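PDB 4F8J: putative branched-chain amino acid transport system substrate-binding protein from Rhodopseudomonas palustris, which probably captures a small-molecule ligand for import by an ABC transporter, here holding the aromatic acid 4'-hydroxycinnamate between its two lobes. Local coordinates for residues I219-G224 and E239-A244. Residues are numbered along the deposited sequence; the frame is centred on the assembly and turned at random.
Sequences IYQTHG and EGVLMA. With HC4 (4'-hydroxycinnamic acid), chain E.
Gly240 and Ile219 meet through a water, which takes a bond from Ile219 N and gives a weak one to Gly240 O. Val241 lies just ahead of the strand and sets its CG2 3.5 Å from CG of Gln221, the two side chains running obliquely across each other. That methyl stands anti to the backbone N, which also brings it against the carbonyl O of Ile219. At Leu242 parallel strand pairing begins: its N gives a nearly straight bond (3.0 Å) to Ile219 O, and its O takes one from Gln221 N at 2.7 Å. The Leu242 and Tyr220 side chains lie alongside each other on one face of the sheet. CB of Leu242 rests against CD2 of the Tyr220 ring, and the Leu242 CD2 methyl sits over the ring face, a CH-pi contact 4.1 Å from the centroid and offset toward the rim. A serine in place of Tyr220 would probably leave Leu242 without its aromatic cover and His129, which bonds to the phenol OH, without its partner. Met243, a selenomethionine, turns to the opposite face, its CG 3.9 Å from CB of Gln221, whose amide NE2 reaches Gln207 and Ala203 O. Ala244 N then bonds to Gln221 O at 3.1 Å, and Ala244 O meets CA of His223, whose ring faces C3' of the ligand and bonds through NE2 to Gln117 O. The two are neighbouring parallel strands of a beta-alpha-beta unit, linked through helix 229-234 and flanked by strands 193-197 and 349-354, with helix 119-132 packed on the Tyr220 face and helix 200-212 on the Gln221 face.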
loop_
_atom_site.group_PDB
_atom_site.type_symbol
_atom_site.label_atom_id
_atom_site.label_comp_id
_atom_site.label_asym_id
_atom_site.label_seq_id
_atom_site.Cartn_x
_atom_site.Cartn_y
_atom_site.Cartn_z
ATOM N N ILE A 219 -9.720 -8.364 -16.817
ATOM C CA ILE A 219 -9.894 -7.547 -15.609
ATOM C C ILE A 219 -8.566 -7.284 -14.943
ATOM O O ILE A 219 -7.712 -8.210 -14.798
ATOM C CB ILE A 219 -10.897 -8.147 -14.606
ATOM C CG1 ILE A 219 -12.254 -8.318 -15.294
ATOM C CG2 ILE A 219 -11.012 -7.251 -13.346
ATOM C CD1 ILE A 219 -13.280 -9.124 -14.497
ATOM N N TYR A 220 -8.362 -5.996 -14.631
ATOM C CA TYR A 220 -7.147 -5.510 -13.993
ATOM C C TYR A 220 -7.454 -4.955 -12.615
ATOM O O TYR A 220 -8.422 -4.215 -12.421
ATOM C CB TYR A 220 -6.511 -4.421 -14.873
ATOM C CG TYR A 220 -5.918 -4.932 -16.169
ATOM C CD1 TYR A 220 -6.726 -5.206 -17.279
ATOM C CD2 TYR A 220 -4.553 -5.149 -16.299
ATOM C CE1 TYR A 220 -6.185 -5.657 -18.457
ATOM C CE2 TYR A 220 -4.010 -5.612 -17.485
ATOM C CZ TYR A 220 -4.819 -5.859 -18.562
ATOM O OH TYR A 220 -4.280 -6.334 -19.747
ATOM N N GLN A 221 -6.582 -5.343 -11.680
ATOM C CA GLN A 221 -6.688 -5.017 -10.255
ATOM C C GLN A 221 -5.482 -4.233 -9.801
ATOM O O GLN A 221 -4.344 -4.464 -10.275
ATOM C CB GLN A 221 -6.855 -6.266 -9.374
ATOM C CG GLN A 221 -8.171 -6.998 -9.534
ATOM C CD GLN A 221 -9.329 -6.346 -8.792
ATOM O OE1 GLN A 221 -9.119 -5.467 -7.933
ATOM N NE2 GLN A 221 -10.548 -6.840 -9.027
ATOM N N THR A 222 -5.747 -3.308 -8.864
ATOM C CA THR A 222 -4.705 -2.504 -8.228
ATOM C C THR A 222 -3.979 -3.266 -7.110
ATOM O O THR A 222 -4.379 -4.369 -6.689
ATOM C CB THR A 222 -5.265 -1.192 -7.602
ATOM O OG1 THR A 222 -5.963 -1.449 -6.376
ATOM C CG2 THR A 222 -6.156 -0.417 -8.547
ATOM N N HIS A 223 -2.895 -2.663 -6.637
ATOM C CA HIS A 223 -2.119 -3.252 -5.542
ATOM C C HIS A 223 -2.835 -3.252 -4.210
ATOM O O HIS A 223 -2.476 -3.984 -3.300
ATOM C CB HIS A 223 -0.730 -2.661 -5.460
ATOM C CG HIS A 223 -0.680 -1.155 -5.340
ATOM N ND1 HIS A 223 -1.516 -0.299 -6.015
ATOM C CD2 HIS A 223 0.240 -0.358 -4.676
ATOM C CE1 HIS A 223 -1.150 0.972 -5.733
ATOM N NE2 HIS A 223 -0.081 0.933 -4.913
ATOM N N GLY A 224 -3.911 -2.518 -4.118
ATOM C CA GLY A 224 -4.807 -2.626 -2.970
ATOM C C GLY A 224 -5.469 -3.995 -2.797
ATOM O O GLY A 224 -6.057 -4.256 -1.732
ATOM N N GLU A 239 -9.718 -16.043 -11.829
ATOM C CA GLU A 239 -8.833 -16.647 -12.834
ATOM C C GLU A 239 -8.534 -15.636 -13.943
ATOM O O GLU A 239 -9.419 -14.941 -14.433
ATOM C CB GLU A 239 -9.425 -17.947 -13.382
ATOM C CG GLU A 239 -9.524 -19.051 -12.322
ATOM C CD GLU A 239 -8.159 -19.646 -11.931
ATOM O OE1 GLU A 239 -7.454 -20.197 -12.809
ATOM O OE2 GLU A 239 -7.813 -19.586 -10.744
ATOM N N GLY A 240 -7.253 -15.516 -14.286
ATOM C CA GLY A 240 -6.844 -14.696 -15.399
ATOM C C GLY A 240 -6.708 -13.216 -15.122
ATOM O O GLY A 240 -6.327 -12.474 -16.017
ATOM N N VAL A 241 -6.959 -12.797 -13.878
ATOM C CA VAL A 241 -6.873 -11.381 -13.484
ATOM C C VAL A 241 -5.456 -10.928 -13.658
ATOM O O VAL A 241 -4.527 -11.736 -13.516
ATOM C CB VAL A 241 -7.386 -11.181 -12.028
ATOM C CG1 VAL A 241 -6.395 -11.710 -10.991
ATOM C CG2 VAL A 241 -7.709 -9.723 -11.737
ATOM N N LEU A 242 -5.266 -9.646 -13.963
ATOM C CA LEU A 242 -3.930 -9.055 -13.919
ATOM C C LEU A 242 -3.925 -8.107 -12.759
ATOM O O LEU A 242 -4.867 -7.282 -12.587
ATOM C CB LEU A 242 -3.550 -8.320 -15.202
ATOM C CG LEU A 242 -3.458 -9.101 -16.520
ATOM C CD1 LEU A 242 -2.627 -10.398 -16.362
ATOM C CD2 LEU A 242 -4.828 -9.458 -17.085
HETATM N N MSE A 243 -2.865 -8.187 -11.965
HETATM C CA MSE A 243 -2.828 -7.457 -10.708
HETATM C C MSE A 243 -1.457 -6.850 -10.491
HETATM O O MSE A 243 -0.441 -7.541 -10.569
HETATM C CB MSE A 243 -3.200 -8.382 -9.559
HETATM C CG MSE A 243 -3.365 -7.655 -8.239
HETATM SE SE MSE A 243 -3.633 -8.822 -6.750
HETATM C CE MSE A 243 -5.449 -9.449 -7.169
ATOM N N ALA A 244 -1.432 -5.552 -10.237
ATOM C CA ALA A 244 -0.204 -4.888 -9.825
ATOM C C ALA A 244 0.099 -5.304 -8.401
ATOM O O ALA A 244 -0.783 -5.384 -7.570
ATOM C CB ALA A 244 -0.379 -3.370 -9.898
HETATM C C1 HC4 E . -7.279 2.366 -0.034
HETATM O O1 HC4 E . -7.482 3.575 0.156
HETATM O O2 HC4 E . -8.138 1.493 0.280
HETATM C C2 HC4 E . -6.015 1.838 -0.617
HETATM C C3 HC4 E . -5.416 0.827 0.010
HETATM C "C1'" HC4 E . -4.059 0.317 -0.358
HETATM C "C2'" HC4 E . -3.549 0.319 -1.672
HETATM C "C3'" HC4 E . -2.253 -0.108 -1.917
HETATM C "C4'" HC4 E . -1.418 -0.568 -0.917
HETATM C "C5'" HC4 E . -1.919 -0.582 0.380
HETATM C "C6'" HC4 E . -3.208 -0.142 0.618
HETATM O "O4'" HC4 E . -0.139 -1.021 -1.136
HETATM O O HOH W 1 -8.660 -11.132 -16.820
#